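PDB 4PQG: glycosyltransferase Gtf1 from Streptococcus pneumoniae, which belongs to the GT-B class of glycosyltransferases, pairing two Rossmann-like domains with an extended beta-sheet domain, and carries a bound uridine-5'-diphosphate. Local coordinates for residues G34-L39 with E499-T504; I145-F150 with E158-K163; S315-T320 with F492-I497. All coordinates share one frame; numbering follows the deposited sequence.

How the contacts relate
This GT-B enzyme illustrates how contact chemistry follows place in the fold. Contacts 1 and 3 are neighbours, their centres about 12 Å apart, touching where Val35 meets Ile497 and Lys38 meets Thr494. Both rest on helix 494-508: its start is tied to the loop 315-320 by hydrogen bonds, whereas its next turns lie on helix 24-38 mainly through apolar and aromatic groups, with no hydrogen bond between the segments. Contact 1 is largely buried; contact 3 is mixed, with the polar Asp317 and Ser318 exposed. Contact 2, partly buried, stands apart in the extended beta-sheet domain, its centre about 44 Å from that of contact 1, and combines backbone ladder bonds with charged and aromatic side chains.

Contact 1: G34-L39 with E499-T504; sequences GVFRKL and EKWKKT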
loop_
_atom_site.group_PDB
_atom_site.type_symbol
_atom_site.label_atom_id
_atom_site.label_comp_id
_atom_site.label_asym_id
_atom_site.label_seq_id
_atom_site.Cartn_x
_atom_site.Cartn_y
_atom_site.Cartn_z
ATOM N N GLY A 34 -8.278 -7.657 8.690
ATOM C CA GLY A 34 -9.208 -7.381 9.791
ATOM C C GLY A 34 -10.467 -8.214 9.697
ATOM O O GLY A 34 -10.996 -8.670 10.713
ATOM N N VAL A 35 -10.949 -8.411 8.475
ATOM C CA VAL A 35 -12.127 -9.237 8.215
ATOM C C VAL A 35 -11.841 -10.715 8.499
ATOM O O VAL A 35 -12.643 -11.399 9.145
ATOM C CB VAL A 35 -12.622 -9.107 6.760
ATOM C CG1 VAL A 35 -13.631 -10.204 6.441
ATOM C CG2 VAL A 35 -13.227 -7.729 6.510
ATOM N N PHE A 36 -10.707 -11.207 8.008
ATOM C CA PHE A 36 -10.341 -12.601 8.214
ATOM C C PHE A 36 -10.139 -12.935 9.690
ATOM O O PHE A 36 -10.518 -14.023 10.125
ATOM C CB PHE A 36 -9.134 -12.990 7.367
ATOM C CG PHE A 36 -9.402 -12.964 5.884
ATOM C CD1 PHE A 36 -10.692 -13.125 5.386
ATOM C CD2 PHE A 36 -8.356 -12.807 4.983
ATOM C CE1 PHE A 36 -10.940 -13.120 4.029
ATOM C CE2 PHE A 36 -8.593 -12.814 3.617
ATOM C CZ PHE A 36 -9.886 -12.968 3.134
ATOM N N ARG A 37 -9.568 -12.003 10.450
ATOM C CA ARG A 37 -9.421 -12.167 11.891
ATOM C C ARG A 37 -10.782 -12.304 12.570
ATOM O O ARG A 37 -10.986 -13.196 13.405
ATOM C CB ARG A 37 -8.640 -11.006 12.514
ATOM C CG ARG A 37 -7.154 -11.026 12.208
ATOM C CD ARG A 37 -6.359 -10.105 13.121
ATOM N NE ARG A 37 -6.794 -8.712 13.055
ATOM C CZ ARG A 37 -6.273 -7.772 12.266
ATOM N NH1 ARG A 37 -5.266 -8.039 11.440
ATOM N NH2 ARG A 37 -6.776 -6.547 12.309
ATOM N N LYS A 38 -11.708 -11.426 12.196
ATOM C CA LYS A 38 -13.048 -11.427 12.769
ATOM C C LYS A 38 -13.773 -12.714 12.453
ATOM O O LYS A 38 -14.469 -13.253 13.310
ATOM C CB LYS A 38 -13.862 -10.247 12.242
ATOM C CG LYS A 38 -13.684 -8.962 13.023
ATOM C CD LYS A 38 -14.334 -7.803 12.273
ATOM C CE LYS A 38 -14.499 -6.571 13.143
ATOM N NZ LYS A 38 -13.196 -6.069 13.643
ATOM N N LEU A 39 -13.617 -13.198 11.221
ATOM C CA LEU A 39 -14.242 -14.438 10.804
ATOM C C LEU A 39 -13.481 -15.667 11.301
ATOM O O LEU A 39 -13.760 -16.788 10.870
ATOM C CB LEU A 39 -14.395 -14.480 9.281
ATOM C CG LEU A 39 -15.392 -13.521 8.631
ATOM C CD1 LEU A 39 -15.238 -13.574 7.120
ATOM C CD2 LEU A 39 -16.835 -13.819 9.047
ATOM N N GLU A 499 -20.381 -10.735 6.136
ATOM C CA GLU A 499 -21.322 -11.651 5.504
ATOM C C GLU A 499 -20.980 -11.889 4.047
ATOM O O GLU A 499 -21.175 -12.993 3.538
ATOM C CB GLU A 499 -22.759 -11.128 5.633
ATOM C CG GLU A 499 -23.354 -11.326 7.020
ATOM C CD GLU A 499 -23.365 -12.789 7.436
ATOM O OE1 GLU A 499 -23.825 -13.640 6.637
ATOM O OE2 GLU A 499 -22.896 -13.091 8.554
ATOM N N LYS A 500 -20.477 -10.858 3.372
ATOM C CA LYS A 500 -20.075 -11.014 1.977
ATOM C C LYS A 500 -18.875 -11.952 1.888
ATOM O O LYS A 500 -18.826 -12.827 1.023
ATOM C CB LYS A 500 -19.762 -9.662 1.324
ATOM C CG LYS A 500 -20.944 -8.705 1.312
ATOM C CD LYS A 500 -20.695 -7.473 0.450
ATOM C CE LYS A 500 -21.728 -6.390 0.722
ATOM N NZ LYS A 500 -23.101 -6.794 0.299
ATOM N N TRP A 501 -17.920 -11.777 2.799
ATOM C CA TRP A 501 -16.719 -12.620 2.830
ATOM C C TRP A 501 -17.054 -14.023 3.265
ATOM O O TRP A 501 -16.717 -14.989 2.571
ATOM C CB TRP A 501 -15.624 -11.991 3.696
ATOM C CG TRP A 501 -14.839 -10.920 2.954
ATOM C CD1 TRP A 501 -14.858 -9.545 3.167
ATOM C CD2 TRP A 501 -13.898 -11.114 1.841
ATOM N NE1 TRP A 501 -14.022 -8.901 2.298
ATOM C CE2 TRP A 501 -13.420 -9.778 1.471
ATOM C CE3 TRP A 501 -13.425 -12.221 1.139
ATOM C CZ2 TRP A 501 -12.497 -9.581 0.448
ATOM C CZ3 TRP A 501 -12.501 -12.012 0.103
ATOM C CH2 TRP A 501 -12.052 -10.723 -0.234
ATOM N N LYS A 502 -17.753 -14.138 4.390
ATOM C CA LYS A 502 -18.278 -15.416 4.868
ATOM C C LYS A 502 -18.961 -16.176 3.732
ATOM O O LYS A 502 -18.616 -17.327 3.473
ATOM C CB LYS A 502 -19.239 -15.193 6.040
ATOM C CG LYS A 502 -19.525 -16.414 6.899
ATOM C CD LYS A 502 -20.356 -16.021 8.114
ATOM C CE LYS A 502 -21.015 -17.221 8.779
ATOM N NZ LYS A 502 -20.040 -18.069 9.524
ATOM N N LYS A 503 -19.893 -15.528 3.036
ATOM C CA LYS A 503 -20.594 -16.152 1.907
ATOM C C LYS A 503 -19.634 -16.651 0.818
ATOM O O LYS A 503 -19.775 -17.773 0.323
ATOM C CB LYS A 503 -21.622 -15.179 1.307
ATOM C CG LYS A 503 -22.467 -15.727 0.163
ATOM C CD LYS A 503 -23.348 -14.630 -0.432
ATOM C CE LYS A 503 -24.369 -15.172 -1.428
ATOM N NZ LYS A 503 -23.765 -15.656 -2.705
ATOM N N THR A 504 -18.670 -15.808 0.443
ATOM C CA THR A 504 -17.689 -16.143 -0.595
ATOM C C THR A 504 -16.780 -17.281 -0.126
ATOM O O THR A 504 -16.466 -18.190 -0.891
ATOM C CB THR A 504 -16.831 -14.912 -0.985
ATOM O OG1 THR A 504 -17.661 -13.747 -1.058
ATOM C CG2 THR A 504 -16.149 -15.121 -2.335
#
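The indole of Trp501 receives the ring of Phe36 on one face in an edge-to-face (T-shaped) pair. Phe36 presents its CE1-CZ rim, and CE1 stands 3.8 Å above the indole plane, displaced toward the rim of the ring system; the two planes are 80° apart, and the centroid of the Phe36 ring lies 5.4 Å from that of the six-membered ring of Trp501. For the Phe36 ring, Trp501 CE3 sits at the edge, close to its plane. The pyrrole half of the indole meets Val35 instead, whose CG1 approaches obliquely from the same side as Phe36 and comes within 3.6 Å of Trp501 CD1. Val35 CG1 is anti to the backbone N (chi1 167°), which carries this methyl across the gap between the helices.

Leu39, the first residue beyond helix 24-38, closes the contact at its end. Its CD1 rests 3.8 Å from Trp501 CB, and its CD2 lies 4.1 Å from CB of Lys502, an exposed residue.

No hydrogen bond crosses between the segments. Phe36 also touches Phe45 and Ile11 of the adjoining sheet, and Trp501 touches Ile311. This is helix-on-helix packing of the GT-B fold, in which the C-terminal helix returns to cover the N-terminal Rossmann-like domain.

Contact 2: I145-F150 with E158-K163; sequences IRKDYF and EYFAPK
Arg146 and Tyr159 form a non-hydrogen-bonded antiparallel pair, and Lys147 and Glu158 beside them form a hydrogen-bonded one. The backbone bonds of this ladder run from Lys147 N to Glu158 O (2.8 Å) and from Glu158 N to Lys147 O (2.7 Å). Further along, Phe160 N reaches Ile145 O at 3.2 Å; Ile145 and Arg146 together face Tyr138 of the neighbouring strand 133-140 as a classic beta bulge.

Polar side-chain bonds gather on Glu158. Tyr149 OH donates a short bond of 2.5 Å to Glu158 OE1, the oxygen lying at the edge of the tyrosine ring while ring and carboxylate planes stand 80° apart, so the hydroxyl comes in from above the carboxylate plane. The same OE1 accepts from a water at 2.8 Å, and that water accepts in turn from Lys147 NZ. Glu158 OE2 is taken by a salt bridge from Arg172, so the whole carboxylate is held. Tyr159 OH is hydrogen-bonded to Tyr175 OH of strand 166-175.

Arg146 bends at chi3 (101°), turning its guanidinium along its own strand to Asp148, two residues further on, which NE and NH2 grip side-on in a salt bridge, one nitrogen to each oxygen.

Apolar contacts use the stems of the charged chains. Arg146 CD lies 3.5 Å from Tyr159 CE1, the two side chains running alongside each other. Lys147 CG meets Phe160 CE2 at 3.7 Å.

These two strands make a beta hairpin in the middle of the long antiparallel sheet of the GtfA extended beta-sheet domain.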
loop_
_atom_site.group_PDB
_atom_site.type_symbol
_atom_site.label_atom_id
_atom_site.label_comp_id
_atom_site.label_asym_id
_atom_site.label_seq_id
_atom_site.Cartn_x
_atom_site.Cartn_y
_atom_site.Cartn_z
ATOM N N ILE A 145 32.074 -3.810 2.640
ATOM C CA ILE A 145 32.355 -5.226 2.463
ATOM C C ILE A 145 31.140 -6.106 2.811
ATOM O O ILE A 145 30.942 -7.150 2.227
ATOM C CB ILE A 145 33.612 -5.589 3.314
ATOM C CG1 ILE A 145 34.874 -4.976 2.687
ATOM C CG2 ILE A 145 33.798 -7.089 3.520
ATOM C CD1 ILE A 145 34.981 -5.183 1.185
ATOM N N ARG A 146 30.343 -5.692 3.782
ATOM C CA ARG A 146 29.211 -6.504 4.233
ATOM C C ARG A 146 28.177 -5.627 4.906
ATOM O O ARG A 146 28.524 -4.663 5.616
ATOM C CB ARG A 146 29.661 -7.612 5.202
ATOM C CG ARG A 146 28.615 -8.712 5.429
ATOM C CD ARG A 146 29.176 -9.843 6.301
ATOM N NE ARG A 146 28.763 -9.785 7.703
ATOM C CZ ARG A 146 29.396 -10.383 8.718
ATOM N NH1 ARG A 146 30.518 -11.080 8.530
ATOM N NH2 ARG A 146 28.907 -10.277 9.942
ATOM N N LYS A 147 26.912 -5.954 4.654
ATOM C CA LYS A 147 25.783 -5.404 5.387
ATOM C C LYS A 147 24.992 -6.526 6.025
ATOM O O LYS A 147 24.613 -7.496 5.345
ATOM C CB LYS A 147 24.835 -4.630 4.467
ATOM C CG LYS A 147 25.364 -3.323 3.928
ATOM C CD LYS A 147 24.236 -2.498 3.317
ATOM C CE LYS A 147 24.783 -1.413 2.394
ATOM N NZ LYS A 147 23.714 -0.659 1.658
ATOM N N ASP A 148 24.719 -6.389 7.320
ATOM C CA ASP A 148 23.901 -7.351 8.039
ATOM C C ASP A 148 22.574 -6.695 8.394
ATOM O O ASP A 148 22.531 -5.487 8.646
ATOM C CB ASP A 148 24.585 -7.787 9.330
ATOM C CG ASP A 148 25.781 -8.702 9.106
ATOM O OD1 ASP A 148 26.003 -9.201 7.980
ATOM O OD2 ASP A 148 26.494 -8.936 10.092
ATOM N N TYR A 149 21.512 -7.506 8.414
ATOM C CA TYR A 149 20.147 -7.072 8.692
ATOM C C TYR A 149 19.571 -7.883 9.860
ATOM O O TYR A 149 19.685 -9.103 9.860
ATOM C CB TYR A 149 19.298 -7.257 7.436
ATOM C CG TYR A 149 19.779 -6.378 6.301
ATOM C CD1 TYR A 149 19.292 -5.077 6.150
ATOM C CD2 TYR A 149 20.768 -6.822 5.410
ATOM C CE1 TYR A 149 19.774 -4.246 5.137
ATOM C CE2 TYR A 149 21.241 -6.000 4.390
ATOM C CZ TYR A 149 20.736 -4.715 4.267
ATOM O OH TYR A 149 21.175 -3.906 3.253
ATOM N N PHE A 150 18.932 -7.206 10.826
ATOM C CA PHE A 150 18.569 -7.813 12.124
ATOM C C PHE A 150 17.093 -7.678 12.507
ATOM O O PHE A 150 16.469 -6.622 12.276
ATOM C CB PHE A 150 19.407 -7.195 13.265
ATOM C CG PHE A 150 20.893 -7.207 13.019
ATOM C CD1 PHE A 150 21.659 -8.345 13.291
ATOM C CD2 PHE A 150 21.536 -6.072 12.540
ATOM C CE1 PHE A 150 23.031 -8.350 13.075
ATOM C CE2 PHE A 150 22.905 -6.073 12.312
ATOM C CZ PHE A 150 23.655 -7.214 12.582
ATOM N N GLU A 158 24.523 -9.040 3.127
ATOM C CA GLU A 158 24.878 -8.654 1.782
ATOM C C GLU A 158 26.381 -8.477 1.701
ATOM O O GLU A 158 26.985 -7.848 2.571
ATOM C CB GLU A 158 24.202 -7.344 1.382
ATOM C CG GLU A 158 22.701 -7.445 1.189
ATOM C CD GLU A 158 22.094 -6.118 0.793
ATOM O OE1 GLU A 158 22.440 -5.090 1.409
ATOM O OE2 GLU A 158 21.260 -6.112 -0.134
ATOM N N TYR A 159 26.951 -8.985 0.611
ATOM C CA TYR A 159 28.381 -8.963 0.371
ATOM C C TYR A 159 28.684 -8.084 -0.834
ATOM O O TYR A 159 28.003 -8.177 -1.859
ATOM C CB TYR A 159 28.917 -10.385 0.172
ATOM C CG TYR A 159 28.588 -11.283 1.348
ATOM C CD1 TYR A 159 29.372 -11.270 2.501
ATOM C CD2 TYR A 159 27.461 -12.104 1.324
ATOM C CE1 TYR A 159 29.060 -12.089 3.586
ATOM C CE2 TYR A 159 27.135 -12.915 2.400
ATOM C CZ TYR A 159 27.939 -12.909 3.519
ATOM O OH TYR A 159 27.607 -13.708 4.576
ATOM N N PHE A 160 29.680 -7.212 -0.666
ATOM C CA PHE A 160 30.052 -6.210 -1.656
ATOM C C PHE A 160 31.543 -6.273 -1.978
ATOM O O PHE A 160 32.353 -6.628 -1.125
ATOM C CB PHE A 160 29.777 -4.796 -1.127
ATOM C CG PHE A 160 28.335 -4.510 -0.826
ATOM C CD1 PHE A 160 27.566 -3.758 -1.704
ATOM C CD2 PHE A 160 27.756 -4.952 0.357
ATOM C CE1 PHE A 160 26.240 -3.459 -1.415
ATOM C CE2 PHE A 160 26.431 -4.664 0.651
ATOM C CZ PHE A 160 25.671 -3.918 -0.236
ATOM N N ALA A 161 31.890 -5.906 -3.210
ATOM C CA ALA A 161 33.288 -5.728 -3.612
ATOM C C ALA A 161 33.437 -4.425 -4.424
ATOM O O ALA A 161 32.501 -4.006 -5.115
ATOM C CB ALA A 161 33.775 -6.926 -4.412
ATOM N N PRO A 162 34.612 -3.772 -4.329
ATOM C CA PRO A 162 34.806 -2.467 -4.967
ATOM C C PRO A 162 35.022 -2.574 -6.469
ATOM O O PRO A 162 35.741 -3.462 -6.925
ATOM C CB PRO A 162 36.086 -1.926 -4.299
ATOM C CG PRO A 162 36.404 -2.870 -3.186
ATOM C CD PRO A 162 35.806 -4.185 -3.576
ATOM N N LYS A 163 34.393 -1.676 -7.221
ATOM C CA LYS A 163 34.627 -1.561 -8.661
ATOM C C LYS A 163 34.555 -0.087 -9.037
ATOM O O LYS A 163 33.497 0.544 -8.914
ATOM C CB LYS A 163 33.602 -2.380 -9.447
ATOM C CG LYS A 163 34.138 -2.974 -10.737
ATOM C CD LYS A 163 33.632 -4.399 -10.918
ATOM C CE LYS A 163 34.356 -5.118 -12.047
ATOM N NZ LYS A 163 33.823 -4.722 -13.381
HETATM O O HOH W 1 22.342 -2.710 0.034
#

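Contact 3: S315-T320 with F492-I497; sequences SIDSLT and FLTKEI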
loop_
_atom_site.group_PDB
_atom_site.type_symbol
_atom_site.label_atom_id
_atom_site.label_comp_id
_atom_site.label_asym_id
_atom_site.label_seq_id
_atom_site.Cartn_x
_atom_site.Cartn_y
_atom_site.Cartn_z
ATOM N N SER A 315 -14.389 -1.371 4.721
ATOM C CA SER A 315 -15.670 -1.236 5.402
ATOM C C SER A 315 -15.418 -0.415 6.660
ATOM O O SER A 315 -14.268 -0.242 7.060
ATOM C CB SER A 315 -16.260 -2.616 5.723
ATOM O OG SER A 315 -15.367 -3.382 6.520
ATOM N N ILE A 316 -16.477 0.110 7.266
ATOM C CA ILE A 316 -16.363 0.981 8.423
ATOM C C ILE A 316 -16.852 0.201 9.651
ATOM O O ILE A 316 -17.980 -0.308 9.651
ATOM C CB ILE A 316 -17.252 2.237 8.229
ATOM C CG1 ILE A 316 -16.785 3.059 7.023
ATOM C CG2 ILE A 316 -17.239 3.113 9.472
ATOM C CD1 ILE A 316 -17.838 4.004 6.489
ATOM N N ASP A 317 -16.025 0.100 10.692
ATOM C CA ASP A 317 -16.426 -0.668 11.880
ATOM C C ASP A 317 -17.658 -0.020 12.510
ATOM O O ASP A 317 -18.685 -0.667 12.679
ATOM C CB ASP A 317 -15.282 -0.792 12.887
ATOM C CG ASP A 317 -14.219 -1.795 12.445
ATOM O OD1 ASP A 317 -14.371 -2.436 11.377
ATOM O OD2 ASP A 317 -13.219 -1.936 13.169
ATOM N N SER A 318 -17.544 1.265 12.820
ATOM C CA SER A 318 -18.678 2.070 13.218
ATOM C C SER A 318 -18.468 3.481 12.703
ATOM O O SER A 318 -17.340 3.870 12.381
ATOM C CB SER A 318 -18.827 2.093 14.744
ATOM O OG SER A 318 -17.647 2.582 15.357
ATOM N N LEU A 319 -19.553 4.251 12.636
ATOM C CA LEU A 319 -19.458 5.675 12.344
ATOM C C LEU A 319 -18.697 6.338 13.468
ATOM O O LEU A 319 -18.788 5.910 14.619
ATOM C CB LEU A 319 -20.850 6.293 12.208
ATOM C CG LEU A 319 -21.834 5.622 11.252
ATOM C CD1 LEU A 319 -23.092 6.472 11.149
ATOM C CD2 LEU A 319 -21.227 5.402 9.876
ATOM N N THR A 320 -17.930 7.367 13.132
ATOM C CA THR A 320 -17.158 8.088 14.119
ATOM C C THR A 320 -17.714 9.500 14.232
ATOM O O THR A 320 -17.829 10.204 13.231
ATOM C CB THR A 320 -15.676 8.150 13.707
ATOM O OG1 THR A 320 -15.190 6.823 13.482
ATOM C CG2 THR A 320 -14.826 8.851 14.772
ATOM N N PHE A 492 -21.870 0.862 4.287
ATOM C CA PHE A 492 -20.495 0.347 4.129
ATOM C C PHE A 492 -19.920 -0.155 5.449
ATOM O O PHE A 492 -18.700 -0.137 5.664
ATOM C CB PHE A 492 -19.578 1.415 3.473
ATOM C CG PHE A 492 -19.971 1.733 2.061
ATOM C CD1 PHE A 492 -19.419 1.026 0.999
ATOM C CD2 PHE A 492 -20.954 2.691 1.797
ATOM C CE1 PHE A 492 -19.808 1.285 -0.303
ATOM C CE2 PHE A 492 -21.349 2.962 0.502
ATOM C CZ PHE A 492 -20.776 2.260 -0.553
ATOM N N LEU A 493 -20.803 -0.604 6.341
ATOM C CA LEU A 493 -20.367 -1.030 7.672
ATOM C C LEU A 493 -19.782 -2.442 7.647
ATOM O O LEU A 493 -20.197 -3.266 6.838
ATOM C CB LEU A 493 -21.502 -0.915 8.704
ATOM C CG LEU A 493 -22.036 0.482 9.045
ATOM C CD1 LEU A 493 -23.188 0.358 10.049
ATOM C CD2 LEU A 493 -20.948 1.406 9.581
ATOM N N THR A 494 -18.820 -2.692 8.535
ATOM C CA THR A 494 -18.141 -3.997 8.657
ATOM C C THR A 494 -19.109 -5.189 8.781
ATOM O O THR A 494 -18.921 -6.225 8.128
ATOM C CB THR A 494 -17.136 -3.998 9.835
ATOM O OG1 THR A 494 -16.158 -2.966 9.627
ATOM C CG2 THR A 494 -16.420 -5.344 9.959
ATOM N N LYS A 495 -20.155 -5.036 9.588
ATOM C CA LYS A 495 -21.145 -6.115 9.745
ATOM C C LYS A 495 -21.620 -6.688 8.408
ATOM O O LYS A 495 -21.587 -7.902 8.217
ATOM C CB LYS A 495 -22.302 -5.682 10.645
ATOM C CG LYS A 495 -21.829 -5.455 12.073
ATOM C CD LYS A 495 -22.956 -5.213 13.066
ATOM C CE LYS A 495 -22.371 -4.932 14.442
ATOM N NZ LYS A 495 -23.389 -4.395 15.384
ATOM N N GLU A 496 -22.014 -5.821 7.472
ATOM C CA GLU A 496 -22.388 -6.263 6.119
ATOM C C GLU A 496 -21.243 -6.989 5.390
ATOM O O GLU A 496 -21.463 -8.025 4.747
ATOM C CB GLU A 496 -22.852 -5.083 5.246
ATOM C CG GLU A 496 -24.043 -4.274 5.748
ATOM C CD GLU A 496 -24.141 -2.897 5.083
ATOM O OE1 GLU A 496 -24.706 -2.803 3.961
ATOM O OE2 GLU A 496 -23.648 -1.907 5.683
ATOM N N ILE A 497 -20.032 -6.433 5.465
ATOM C CA ILE A 497 -18.900 -6.964 4.678
ATOM C C ILE A 497 -18.480 -8.381 5.097
ATOM O O ILE A 497 -18.128 -9.200 4.246
ATOM C CB ILE A 497 -17.689 -5.995 4.651
ATOM C CG1 ILE A 497 -16.928 -6.097 3.327
ATOM C CG2 ILE A 497 -16.726 -6.267 5.799
ATOM C CD1 ILE A 497 -17.752 -5.751 2.114
HETATM O O HOH W 2 -20.138 -2.911 11.468
#
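Thr494, the first residue of helix 494-508, sets its side chain against Ser315, Ile316 and Asp317. Its CB lies 3.5 Å from Asp317 OD1. Beyond it the chain forks: Thr494 OG1, anti to the carbonyl carbon (chi1 -59°), donates to Asp317 OD1 at 2.6 Å, on that oxygen's anti lone pair, and has Ser315 OG 3.2 Å away; CG2 lies by Asp317 OD1 and, slightly further, Ser315 OG, and packs on Lys38 CE. Ser315 OG also packs against Ile497 CG2 at 3.3 Å.

A single backbone bridge joins Ile316 to Leu493. Ile316 N donates to Phe492 O and Thr494 N to Ile316 O, each over 2.8 Å. Leu493 CD2 meets Ile316 CB and Leu319 CD2, each at 4.0 Å. Leu493 is the N-cap, and its N bonds to Glu496 OE2.

A water that donates to Asp317 O accepts from Lys495 N at 2.8 Å. Two amides of the first helical turn thus reach loop acceptors, one through water. The carboxylate of Asp317 probably also stabilises the positive helix end. Directed polar bonds, backed by an apolar patch of Leu493, Ile316 and Leu319, fix the helix start to the passage between the two Rossmann-like domains.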